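Local coordinates for fatty acid metabolism regulator protein (Bacillus subtilis, PDB 1VI0), which represses transcription of genes for fatty acid transport and beta-oxidation as a DNA-binding homodimer, and releases DNA when long-chain fatty acyl-CoA binds, at residues 19-22 / 28-31; 54-59 / 108-113; 82-87 / 133-138; 126-131 / 157-162. One frame throughout, in Å; residues are numbered along the deposited sequence.

In the fold
Contact 1 closes the shortest loop, bringing the loop at 28-31 back against helix 9-24 as the chain enters the predicted helix-turn-helix. Contact 2 opens later, on helix 52-75, and closes at 108-113, tying the DNA-binding part to the ligand-binding part; Ile21 packs on Leu56, Leu59 and Glu109, so contacts 1 and 2 touch. Contact 3 opens within that second loop, on helix 81-97, and closes beyond it on helix 115-141, so it crosses contact 2. Contact 4 starts on the same long helix, crosses contact 3, and closes on helix 151-171. Contacts 2 and 4 both reach the bound dodecyl-CoA.

Contact 1. Residues 19-22 / 28-31; sequences EVIA and QSQV
The peptide unit joining Val20 to Ile21 is the flat group that meets Ser29, and no ring or side-chain amide takes part. Ser29 OG stands well off the plane of this peptide, displaced toward Ile21 CA, and lies 3.2 Å from Ile21 CA. Val20 O is at 3.5 Å from Ser29 OG, but the pair makes no hydrogen bond: the hydroxyl is bonded to Gly25 O and the carbonyl to Asn24 ND2. A small serine suits this buried place, since it lies close against the helix while its one polar side-chain atom is satisfied by the backbone just beyond the helix end. Two aliphatic branches also touch it. Ile21 CG1 approaches Ser29 CB to 3.6 Å, and Val20 CG1, swung anti to the backbone N (chi1 173°), comes within 3.8 Å of Ser29 OG. The next residue, Gln30, is the N-cap of helix 31-38 in the predicted helix-turn-helix, so the loop is held against helix 9-24 just before that helix starts. Beyond the contact, Ile21 packs on Leu59 of helix 52-75 and on Val105 and Glu109 of helix 100-109, while Val31 faces Ile45 and Tyr46 of helix 42-48.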
# COMPACT_ATOMS: atom_id res chain seq x y z
N GLU A 19 16.36 -13.43 1.59
CA GLU A 19 17.33 -13.11 0.58
C GLU A 19 16.93 -13.52 -0.81
O GLU A 19 16.93 -12.72 -1.75
CB GLU A 19 18.66 -13.80 0.96
CG GLU A 19 19.80 -13.11 0.20
CD GLU A 19 20.57 -14.09 -0.64
OE1 GLU A 19 19.95 -14.77 -1.51
OE2 GLU A 19 21.80 -14.18 -0.44
N VAL A 20 16.55 -14.80 -0.96
CA VAL A 20 16.17 -15.31 -2.27
C VAL A 20 14.95 -14.63 -2.82
O VAL A 20 14.93 -14.21 -3.98
CB VAL A 20 15.96 -16.85 -2.20
CG1 VAL A 20 15.41 -17.36 -3.51
CG2 VAL A 20 17.24 -17.56 -1.80
N ILE A 21 13.93 -14.46 -1.98
CA ILE A 21 12.67 -13.80 -2.39
C ILE A 21 12.94 -12.34 -2.75
O ILE A 21 12.42 -11.82 -3.76
CB ILE A 21 11.62 -13.93 -1.30
CG1 ILE A 21 11.10 -15.38 -1.12
CG2 ILE A 21 10.47 -12.99 -1.49
CD1 ILE A 21 10.56 -15.60 0.28
N ALA A 22 13.84 -11.67 -2.04
CA ALA A 22 14.15 -10.28 -2.33
C ALA A 22 14.88 -10.18 -3.68
O ALA A 22 14.52 -9.39 -4.52
CB ALA A 22 15.04 -9.70 -1.23
N GLN A 28 9.67 -16.59 -8.43
CA GLN A 28 10.87 -17.30 -8.85
C GLN A 28 11.70 -17.83 -7.71
O GLN A 28 12.85 -18.23 -7.89
CB GLN A 28 11.72 -16.33 -9.70
CG GLN A 28 10.88 -15.57 -10.73
N SER A 29 11.19 -17.86 -6.50
CA SER A 29 11.81 -18.35 -5.31
C SER A 29 11.37 -19.75 -4.90
O SER A 29 10.78 -19.97 -3.82
CB SER A 29 11.51 -17.37 -4.14
OG SER A 29 11.97 -16.08 -4.48
N GLN A 30 11.75 -20.77 -5.67
CA GLN A 30 11.37 -22.13 -5.32
C GLN A 30 12.18 -22.70 -4.17
O GLN A 30 13.31 -22.33 -3.90
CB GLN A 30 11.46 -23.06 -6.55
CG GLN A 30 10.69 -24.37 -6.32
CD GLN A 30 9.26 -24.11 -5.85
OE1 GLN A 30 8.79 -24.66 -4.85
NE2 GLN A 30 8.58 -23.23 -6.59
N VAL A 31 11.60 -23.70 -3.51
CA VAL A 31 12.22 -24.40 -2.41
C VAL A 31 13.65 -24.79 -2.68
O VAL A 31 14.58 -24.51 -1.88
CB VAL A 31 11.34 -25.61 -2.02
CG1 VAL A 31 11.94 -26.43 -0.89
CG2 VAL A 31 9.96 -25.09 -1.59

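Contact 2. Residues 54-59 / 108-113. With DCC (dodecyl-coa), chain C.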
# COMPACT_ATOMS: atom_id res chain seq x y z
N ASP A 54 3.95 -21.42 2.50
CA ASP A 54 4.14 -21.56 3.93
C ASP A 54 5.40 -20.83 4.44
O ASP A 54 5.36 -20.19 5.50
CB ASP A 54 4.18 -23.02 4.33
CG ASP A 54 4.08 -23.27 5.80
OD1 ASP A 54 3.43 -22.47 6.53
OD2 ASP A 54 4.73 -24.20 6.30
N ILE A 55 6.47 -20.86 3.68
CA ILE A 55 7.70 -20.13 4.00
C ILE A 55 7.43 -18.61 3.96
O ILE A 55 7.75 -17.95 4.97
CB ILE A 55 8.85 -20.46 3.08
CG1 ILE A 55 9.24 -21.97 3.20
CG2 ILE A 55 10.08 -19.62 3.40
CD1 ILE A 55 10.18 -22.37 2.05
N LEU A 56 6.74 -18.12 2.98
CA LEU A 56 6.44 -16.66 2.89
C LEU A 56 5.63 -16.20 4.09
O LEU A 56 5.87 -15.20 4.78
CB LEU A 56 5.69 -16.36 1.63
CG LEU A 56 5.42 -14.83 1.41
CD1 LEU A 56 6.73 -14.14 1.08
CD2 LEU A 56 4.44 -14.72 0.23
N ILE A 57 4.53 -16.91 4.30
CA ILE A 57 3.65 -16.61 5.44
C ILE A 57 4.36 -16.72 6.77
O ILE A 57 4.26 -15.81 7.62
CB ILE A 57 2.43 -17.57 5.38
CG1 ILE A 57 1.62 -17.26 4.12
CG2 ILE A 57 1.60 -17.47 6.66
CD1 ILE A 57 0.71 -18.43 3.72
N SER A 58 5.18 -17.74 7.00
CA SER A 58 5.91 -17.97 8.23
C SER A 58 7.01 -16.92 8.45
O SER A 58 7.23 -16.45 9.55
CB SER A 58 6.52 -19.37 8.27
OG SER A 58 5.47 -20.36 8.33
N LEU A 59 7.61 -16.51 7.34
CA LEU A 59 8.68 -15.45 7.45
C LEU A 59 8.00 -14.18 7.95
O LEU A 59 8.49 -13.53 8.89
CB LEU A 59 9.27 -15.33 6.10
CG LEU A 59 10.00 -14.17 5.51
CD1 LEU A 59 10.48 -14.56 4.10
CD2 LEU A 59 9.26 -12.85 5.46
N LEU A 108 7.21 -5.18 -1.42
CA LEU A 108 6.92 -5.73 -2.72
C LEU A 108 6.50 -7.18 -2.68
O LEU A 108 5.34 -7.47 -3.07
CB LEU A 108 8.16 -5.61 -3.64
CG LEU A 108 8.26 -4.47 -4.62
CD1 LEU A 108 7.35 -3.31 -4.38
CD2 LEU A 108 9.74 -3.98 -4.71
N GLU A 109 7.35 -8.07 -2.19
CA GLU A 109 7.07 -9.52 -2.28
C GLU A 109 5.94 -10.07 -1.49
O GLU A 109 5.31 -11.07 -1.88
CB GLU A 109 8.38 -10.29 -2.08
CG GLU A 109 9.47 -9.83 -3.06
CD GLU A 109 9.10 -10.01 -4.51
OE1 GLU A 109 8.21 -10.86 -4.85
OE2 GLU A 109 9.67 -9.30 -5.35
N LEU A 110 5.59 -9.56 -0.32
CA LEU A 110 4.47 -10.01 0.46
C LEU A 110 3.15 -9.50 -0.09
O LEU A 110 2.09 -9.94 0.41
CB LEU A 110 4.64 -9.55 1.91
CG LEU A 110 5.31 -10.53 2.86
CD1 LEU A 110 5.78 -9.84 4.15
CD2 LEU A 110 4.44 -11.72 3.17
N ARG A 111 3.11 -8.63 -1.08
CA ARG A 111 1.92 -8.00 -1.60
C ARG A 111 1.26 -8.84 -2.70
O ARG A 111 1.08 -8.36 -3.83
CB ARG A 111 2.24 -6.60 -2.15
CG ARG A 111 3.15 -5.76 -1.25
CD ARG A 111 2.44 -4.75 -0.38
NE ARG A 111 3.25 -4.33 0.76
CZ ARG A 111 3.15 -3.21 1.45
NH1 ARG A 111 2.24 -2.29 1.13
NH2 ARG A 111 3.94 -2.99 2.49
N GLN A 112 1.05 -10.11 -2.38
CA GLN A 112 0.49 -11.07 -3.33
C GLN A 112 -0.98 -10.69 -3.56
O GLN A 112 -1.63 -10.24 -2.61
CB GLN A 112 0.66 -12.48 -2.78
CG GLN A 112 2.13 -12.89 -2.63
CD GLN A 112 2.86 -12.89 -3.96
OE1 GLN A 112 2.35 -13.38 -4.98
NE2 GLN A 112 4.06 -12.31 -4.00
N SER A 113 -1.43 -10.76 -4.81
CA SER A 113 -2.78 -10.37 -5.15
C SER A 113 -3.71 -11.57 -5.17
O SER A 113 -4.94 -11.43 -5.11
CB SER A 113 -2.83 -9.63 -6.48
OG SER A 113 -2.40 -10.51 -7.51
C2 DCC C . -15.99 1.28 8.17
C4 DCC C . -14.66 -0.52 8.24
C5 DCC C . -13.51 0.21 8.08
C6 DCC C . -13.71 1.60 7.92
C8 DCC C . -12.89 -1.80 8.27
C10 DCC C . 6.81 -5.60 9.99
C11 DCC C . 8.18 -6.31 9.86
C12 DCC C . 8.07 -7.80 9.56
N9 DCC C . -14.27 -1.83 8.34
N7 DCC C . -12.40 -0.60 8.08
N3 DCC C . -15.92 -0.05 8.31
N1 DCC C . -14.95 2.13 8.02
N6 DCC C . -12.68 2.42 7.71
C1' DCC C . -15.18 -2.98 8.66
C2' DCC C . -14.82 -4.29 7.92
O2' DCC C . -15.69 -4.34 6.75
C3' DCC C . -15.34 -5.36 8.94
O3' DCC C . -16.81 -5.32 8.93
C4' DCC C . -14.86 -4.68 10.28
O4' DCC C . -14.89 -3.28 10.03
C5' DCC C . -13.52 -5.22 10.72
O5' DCC C . -12.51 -5.18 9.66
P1 DCC C . -11.03 -4.63 9.89
O11 DCC C . -10.30 -4.78 8.66
O12 DCC C . -11.15 -3.21 10.54
O6 DCC C . -10.46 -5.50 11.05
P2 DCC C . -10.13 -6.93 10.67
O21 DCC C . -9.27 -7.44 11.80
O22 DCC C . -11.37 -7.63 10.30
O7 DCC C . -9.16 -6.96 9.37
CPA DCC C . -7.70 -6.76 9.60
CPB DCC C . -6.95 -6.81 8.23
CP8 DCC C . -7.71 -5.96 7.20
CP7 DCC C . -6.97 -8.26 7.77
CP9 DCC C . -5.51 -6.46 8.35
OP3 DCC C . -7.99 -4.69 7.68
CP6 DCC C . -7.00 -5.88 5.86
OP2 DCC C . -6.84 -6.88 5.19
NP2 DCC C . -6.64 -4.67 5.53
CP5 DCC C . -5.88 -4.41 4.24
CP4 DCC C . -4.37 -4.32 4.69
CP3 DCC C . -3.45 -4.30 3.46
OP1 DCC C . -3.47 -5.23 2.66
NP1 DCC C . -2.72 -3.23 3.32
CP2 DCC C . -1.79 -2.96 2.21
CP1 DCC C . -0.45 -2.96 2.88
S DCC C . -0.06 -4.34 3.98
P3 DCC C . -17.84 -6.55 8.97
O31 DCC C . -17.30 -7.62 8.13
O32 DCC C . -18.00 -6.99 10.36
O33 DCC C . -19.09 -5.92 8.43
CA1 DCC C . 0.53 -5.57 2.79
CA2 DCC C . 1.39 -6.69 3.46
OA1 DCC C . 0.34 -5.47 1.60
CA3 DCC C . 2.84 -6.24 3.72
CA4 DCC C . 3.38 -6.28 5.10
CA5 DCC C . 3.49 -4.93 5.78
CA6 DCC C . 4.70 -4.78 6.68
CA7 DCC C . 4.41 -4.74 8.16
CA8 DCC C . 5.25 -3.87 9.03
CA9 DCC C . 6.72 -4.28 9.20
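At the junction between the DNA-binding helices and the acyl-CoA pocket, Leu56 of helix 52-75 packs on Leu110, next to the pocket residue Arg111. The two leucines lie alongside each other, pointing in opposite directions, and Leu110 CD2 sits 3.7 Å from Leu56 CG. Leu56 has its CG anti to the backbone N (chi1 -176°), which carries both methyls toward the partner segment; its CD2 meets Gln112 CG at 4.1 Å. Branched aliphatic chains suit this buried seam, where no polar bond crosses between the segments. Here the chain makes an inverse gamma turn centred on Arg111. Gln112 folds back across that turn, its NE2 donating to Glu109 O at 2.8 Å, nearly straight (170°) and in its own amide plane. Glu109 OE1 bonds Tyr26 N of its own chain, and OE2 bonds Ser113 OG of the second subunit. Arg111 points to the other side, into the pocket. Carbon CA1 of dodecyl-CoA lies 3.6 Å above one face of the Arg111 guanidinium, offset toward the rim, while the thioester oxygen OA1 is 3.0 Å from Arg111 CD. A salt bridge to Asp163 and a bond from NE to Thr106 O fix the rotation of this cation.

Contact 3. Residues 82-87 / 133-138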
# COMPACT_ATOMS: atom_id res chain seq x y z
N LYS A 82 0.98 10.39 21.40
CA LYS A 82 2.00 10.91 20.46
C LYS A 82 3.35 10.27 20.72
O LYS A 82 3.99 9.83 19.77
CB LYS A 82 2.06 12.43 20.53
CG LYS A 82 3.19 13.07 19.71
CD LYS A 82 3.13 14.62 19.79
CE LYS A 82 4.25 15.14 18.86
NZ LYS A 82 4.34 16.62 18.96
N GLU A 83 3.77 10.10 21.98
CA GLU A 83 5.02 9.42 22.32
C GLU A 83 5.05 7.98 21.88
O GLU A 83 6.02 7.45 21.28
CB GLU A 83 5.22 9.51 23.86
CG GLU A 83 5.67 10.89 24.28
CD GLU A 83 5.55 11.16 25.78
OE1 GLU A 83 4.81 10.47 26.49
OE2 GLU A 83 6.21 12.14 26.21
N LYS A 84 3.93 7.26 22.09
CA LYS A 84 3.87 5.88 21.57
C LYS A 84 3.97 5.81 20.06
O LYS A 84 4.68 4.96 19.53
CB LYS A 84 2.59 5.21 22.07
CG LYS A 84 2.55 5.11 23.61
CD LYS A 84 1.17 4.55 24.00
CE LYS A 84 0.85 4.75 25.47
NZ LYS A 84 1.75 4.00 26.36
N LEU A 85 3.27 6.68 19.33
CA LEU A 85 3.33 6.65 17.85
C LEU A 85 4.71 7.01 17.36
O LEU A 85 5.23 6.41 16.43
CB LEU A 85 2.28 7.66 17.35
CG LEU A 85 0.83 7.16 17.51
CD1 LEU A 85 -0.11 8.20 16.91
CD2 LEU A 85 0.69 5.85 16.72
N ALA A 86 5.35 7.96 18.11
CA ALA A 86 6.74 8.27 17.73
C ALA A 86 7.63 7.05 17.75
O ALA A 86 8.45 6.84 16.81
CB ALA A 86 7.27 9.37 18.63
N LEU A 87 7.47 6.21 18.72
CA LEU A 87 8.23 4.97 18.88
C LEU A 87 7.86 3.98 17.78
O LEU A 87 8.79 3.42 17.13
CB LEU A 87 8.03 4.41 20.27
CG LEU A 87 9.18 3.49 20.75
CD1 LEU A 87 10.53 4.09 20.35
CD2 LEU A 87 9.10 3.38 22.26
N ASP A 133 -4.63 0.64 17.36
CA ASP A 133 -5.97 0.92 17.87
C ASP A 133 -5.93 1.22 19.39
O ASP A 133 -6.64 2.17 19.81
CB ASP A 133 -6.85 -0.33 17.70
CG ASP A 133 -7.34 -0.50 16.28
OD1 ASP A 133 -6.86 0.18 15.34
OD2 ASP A 133 -8.26 -1.34 16.03
N GLY A 134 -5.15 0.50 20.12
CA GLY A 134 -4.99 0.68 21.60
C GLY A 134 -4.35 2.05 21.85
O GLY A 134 -4.67 2.77 22.80
N ILE A 135 -3.31 2.42 21.10
CA ILE A 135 -2.75 3.79 21.30
C ILE A 135 -3.82 4.84 21.16
O ILE A 135 -4.00 5.77 21.94
CB ILE A 135 -1.59 4.02 20.31
CG1 ILE A 135 -0.39 3.13 20.61
CG2 ILE A 135 -1.25 5.51 20.30
CD1 ILE A 135 0.63 3.09 19.46
N LEU A 136 -4.68 4.75 20.14
CA LEU A 136 -5.74 5.69 19.84
C LEU A 136 -6.81 5.69 20.97
O LEU A 136 -7.24 6.73 21.39
CB LEU A 136 -6.38 5.34 18.50
CG LEU A 136 -5.47 5.64 17.27
CD1 LEU A 136 -6.04 5.07 15.98
CD2 LEU A 136 -5.27 7.15 17.22
N THR A 137 -7.24 4.48 21.36
CA THR A 137 -8.33 4.42 22.38
C THR A 137 -7.85 4.87 23.76
O THR A 137 -8.61 5.49 24.49
CB THR A 137 -9.03 3.06 22.43
OG1 THR A 137 -8.12 2.02 22.70
CG2 THR A 137 -9.77 2.83 21.11
N GLU A 138 -6.59 4.61 24.03
CA GLU A 138 -6.02 5.14 25.31
C GLU A 138 -6.03 6.66 25.21
O GLU A 138 -6.34 7.40 26.12
CB GLU A 138 -4.57 4.67 25.40
CG GLU A 138 -4.38 3.25 25.85
CD GLU A 138 -2.97 2.74 25.68
OE1 GLU A 138 -2.08 3.57 25.38
OE2 GLU A 138 -2.74 1.52 25.82
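Lys84 and Leu85 of helix 81-97 pack on Ile135 of helix 115-141 in an antiparallel helix-helix contact, partly buried, in the ligand-binding part of the fold. The short axes run at 164° and approach to 10.0 Å. Ile135 is the central piece: it reaches between the two neighbouring residues, CG1 lying along Lys84, CG2 along Leu85, and CD1 touching both. Its CD1 lies 3.9 Å from Lys84 CB, so the lysine contributes the aliphatic root of its chain. Ile135 CG2 is 3.9 Å from Leu85 CG, although Leu85 adopts two conformations, so this touch is less certain. A beta-branched isoleucine fits well here because both branches start close to the helix backbone. Leu85 also reaches Leu186 and Ile158, as well as Ile193 of the second subunit. Toward the solvent side, the chain of Lys84 crosses that of Glu138 at about a right angle, with Lys84 CE 3.2 Å from Glu138 OE1. The ion pair itself is long, 4.0 Å from Lys84 NZ to Glu138 OE1, since the ammonium bends away at its last torsion to bond Lys78 O and Ile75 O. The charges therefore probably add little beyond general attraction, and apolar packing carries the contact.

Contact 4. Residues 126-131 / 157-162; sequences KGYLNI and MIFGTI. With DCC (dodecyl-coa), chain C.
Tyr128 and Phe159 meet at their edges, between helix 115-141 and helix 151-171 of the all-helical ligand-binding part of this TetR-family repressor, with dodecyl-CoA beside them. The ring planes are turned nearly at right angles (82°) and the centroids are 5.9 Å apart. Yet neither ring lies over the face of the other, so this is no T-shaped stack: Tyr128 CE2 comes up to Phe159 CD1 at 3.6 Å, near the plane of the phenylalanine ring. Both side chains have CG anti to the backbone N (chi1 -177° for Tyr128 and 178° for Phe159), and each thereby reaches out from its own helix toward the other. The short segment axes come no closer than 11.0 Å, a gap the two rings span.

Leu129 fills in beside them. Its CD2 approaches the phenylalanine obliquely, 3.9 Å from Phe159 CG, while its other methyl, CD1, turns to the ligand. One leucine thus serves both the interhelical packing and the pocket wall. Ile162 CD1 lies 4.0 Å from Tyr128 OH, but the hydroxyl finds its polar partner in His92 ND1, which satisfies it in a buried setting. The tyrosine ring is steadied by an edge-to-face meeting with Phe67 of helix 52-75. Among the pocket residues here, Lys126 extends toward the diphosphate of dodecyl-CoA, where a cation is well placed, although its NZ is placed implausibly close to a phosphorus, so no individual bond is assigned. The opposite edge of the phenylalanine meets the ligand beside its thioester sulfur: Phe159 CE2 lies 3.9 Å from DCC CP1, in the plane of the ring.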
# COMPACT_ATOMS: atom_id res chain seq x y z
N LYS A 126 -2.85 -7.87 11.62
CA LYS A 126 -3.78 -7.55 12.69
C LYS A 126 -3.14 -7.24 14.02
O LYS A 126 -3.61 -6.27 14.63
CB LYS A 126 -4.88 -8.63 12.83
CG LYS A 126 -5.75 -8.68 11.57
CD LYS A 126 -7.04 -9.46 11.73
CE LYS A 126 -7.52 -10.04 10.42
NZ LYS A 126 -8.88 -9.62 10.01
N GLY A 127 -2.10 -7.94 14.44
CA GLY A 127 -1.43 -7.68 15.72
C GLY A 127 -0.90 -6.25 15.78
O GLY A 127 -1.01 -5.56 16.78
N TYR A 128 -0.27 -5.83 14.69
CA TYR A 128 0.25 -4.43 14.65
C TYR A 128 -0.89 -3.44 14.64
O TYR A 128 -0.81 -2.41 15.35
CB TYR A 128 1.15 -4.37 13.45
CG TYR A 128 1.90 -3.12 13.15
CD1 TYR A 128 2.61 -2.43 14.17
CD2 TYR A 128 1.98 -2.64 11.88
CE1 TYR A 128 3.32 -1.28 13.85
CE2 TYR A 128 2.70 -1.51 11.55
CZ TYR A 128 3.37 -0.86 12.53
OH TYR A 128 4.01 0.32 12.23
N LEU A 129 -1.88 -3.60 13.79
CA LEU A 129 -3.02 -2.68 13.75
C LEU A 129 -3.67 -2.57 15.12
O LEU A 129 -4.15 -1.52 15.52
CB LEU A 129 -3.99 -3.07 12.66
CG LEU A 129 -3.35 -3.23 11.26
CD1 LEU A 129 -4.42 -3.67 10.26
CD2 LEU A 129 -2.72 -1.92 10.82
N ASN A 130 -3.74 -3.71 15.84
CA ASN A 130 -4.30 -3.73 17.19
C ASN A 130 -3.50 -2.75 18.10
O ASN A 130 -4.11 -2.11 18.91
CB ASN A 130 -4.23 -5.10 17.82
CG ASN A 130 -5.27 -6.08 17.37
OD1 ASN A 130 -5.08 -7.32 17.58
ND2 ASN A 130 -6.32 -5.63 16.75
N ILE A 131 -2.17 -2.73 17.94
CA ILE A 131 -1.33 -1.80 18.74
C ILE A 131 -1.71 -0.38 18.44
O ILE A 131 -1.94 0.43 19.41
CB ILE A 131 0.16 -2.08 18.50
CG1 ILE A 131 0.54 -3.39 19.18
CG2 ILE A 131 1.00 -0.92 19.05
CD1 ILE A 131 1.94 -3.84 18.81
N MSE A 157 -5.10 5.48 8.30
CA MSE A 157 -4.25 6.66 7.97
C MSE A 157 -2.86 6.44 8.53
O MSE A 157 -1.83 6.66 7.79
CB MSE A 157 -4.87 7.93 8.49
CG MSE A 157 -4.09 9.19 8.23
SE MSE A 157 -4.58 10.96 8.71
CE MSE A 157 -4.57 10.93 10.62
N ILE A 158 -2.70 6.06 9.79
CA ILE A 158 -1.38 5.92 10.39
C ILE A 158 -0.55 4.88 9.70
O ILE A 158 0.57 5.07 9.22
CB ILE A 158 -1.46 5.63 11.92
CG1 ILE A 158 -2.12 6.84 12.58
CG2 ILE A 158 -0.11 5.29 12.47
CD1 ILE A 158 -2.49 6.58 14.03
N PHE A 159 -1.16 3.67 9.56
CA PHE A 159 -0.42 2.60 8.90
C PHE A 159 -0.20 2.90 7.41
O PHE A 159 0.97 2.72 7.01
CB PHE A 159 -1.16 1.27 9.08
CG PHE A 159 -0.48 0.16 8.38
CD1 PHE A 159 0.68 -0.41 8.84
CD2 PHE A 159 -0.97 -0.25 7.11
CE1 PHE A 159 1.32 -1.43 8.16
CE2 PHE A 159 -0.32 -1.26 6.43
CZ PHE A 159 0.83 -1.82 6.92
N GLY A 160 -1.16 3.50 6.72
CA GLY A 160 -0.94 3.73 5.24
C GLY A 160 0.15 4.81 5.05
O GLY A 160 0.92 4.64 4.10
N THR A 161 0.19 5.79 5.92
CA THR A 161 1.21 6.88 5.83
C THR A 161 2.59 6.30 6.11
O THR A 161 3.51 6.42 5.30
CB THR A 161 0.85 7.98 6.83
OG1 THR A 161 -0.36 8.63 6.40
CG2 THR A 161 1.98 9.01 6.97
N ILE A 162 2.75 5.49 7.15
CA ILE A 162 3.99 4.84 7.47
C ILE A 162 4.50 3.96 6.33
O ILE A 162 5.59 4.06 5.72
CB ILE A 162 3.90 4.02 8.78
CG1 ILE A 162 3.60 4.93 9.99
CG2 ILE A 162 5.23 3.30 9.00
CD1 ILE A 162 3.30 4.13 11.29
C2 DCC C . -15.99 1.28 8.17
C4 DCC C . -14.66 -0.52 8.24
C5 DCC C . -13.51 0.21 8.08
C6 DCC C . -13.71 1.60 7.92
C8 DCC C . -12.89 -1.80 8.27
C10 DCC C . 6.81 -5.60 9.99
C11 DCC C . 8.18 -6.31 9.86
C12 DCC C . 8.07 -7.80 9.56
N9 DCC C . -14.27 -1.83 8.34
N7 DCC C . -12.40 -0.60 8.08
N3 DCC C . -15.92 -0.05 8.31
N1 DCC C . -14.95 2.13 8.02
N6 DCC C . -12.68 2.42 7.71
C1' DCC C . -15.18 -2.98 8.66
C2' DCC C . -14.82 -4.29 7.92
O2' DCC C . -15.69 -4.34 6.75
C3' DCC C . -15.34 -5.36 8.94
O3' DCC C . -16.81 -5.32 8.93
C4' DCC C . -14.86 -4.68 10.28
O4' DCC C . -14.89 -3.28 10.03
C5' DCC C . -13.52 -5.22 10.72
O5' DCC C . -12.51 -5.18 9.66
P1 DCC C . -11.03 -4.63 9.89
O11 DCC C . -10.30 -4.78 8.66
O12 DCC C . -11.15 -3.21 10.54
O6 DCC C . -10.46 -5.50 11.05
P2 DCC C . -10.13 -6.93 10.67
O21 DCC C . -9.27 -7.44 11.80
O22 DCC C . -11.37 -7.63 10.30
O7 DCC C . -9.16 -6.96 9.37
CPA DCC C . -7.70 -6.76 9.60
CPB DCC C . -6.95 -6.81 8.23
CP8 DCC C . -7.71 -5.96 7.20
CP7 DCC C . -6.97 -8.26 7.77
CP9 DCC C . -5.51 -6.46 8.35
OP3 DCC C . -7.99 -4.69 7.68
CP6 DCC C . -7.00 -5.88 5.86
OP2 DCC C . -6.84 -6.88 5.19
NP2 DCC C . -6.64 -4.67 5.53
CP5 DCC C . -5.88 -4.41 4.24
CP4 DCC C . -4.37 -4.32 4.69
CP3 DCC C . -3.45 -4.30 3.46
OP1 DCC C . -3.47 -5.23 2.66
NP1 DCC C . -2.72 -3.23 3.32
CP2 DCC C . -1.79 -2.96 2.21
CP1 DCC C . -0.45 -2.96 2.88
S DCC C . -0.06 -4.34 3.98
P3 DCC C . -17.84 -6.55 8.97
O31 DCC C . -17.30 -7.62 8.13
O32 DCC C . -18.00 -6.99 10.36
O33 DCC C . -19.09 -5.92 8.43
CA1 DCC C . 0.53 -5.57 2.79
CA2 DCC C . 1.39 -6.69 3.46
OA1 DCC C . 0.34 -5.47 1.60
CA3 DCC C . 2.84 -6.24 3.72
CA4 DCC C . 3.38 -6.28 5.10
CA5 DCC C . 3.49 -4.93 5.78
CA6 DCC C . 4.70 -4.78 6.68
CA7 DCC C . 4.41 -4.74 8.16
CA8 DCC C . 5.25 -3.87 9.03
CA9 DCC C . 6.72 -4.28 9.20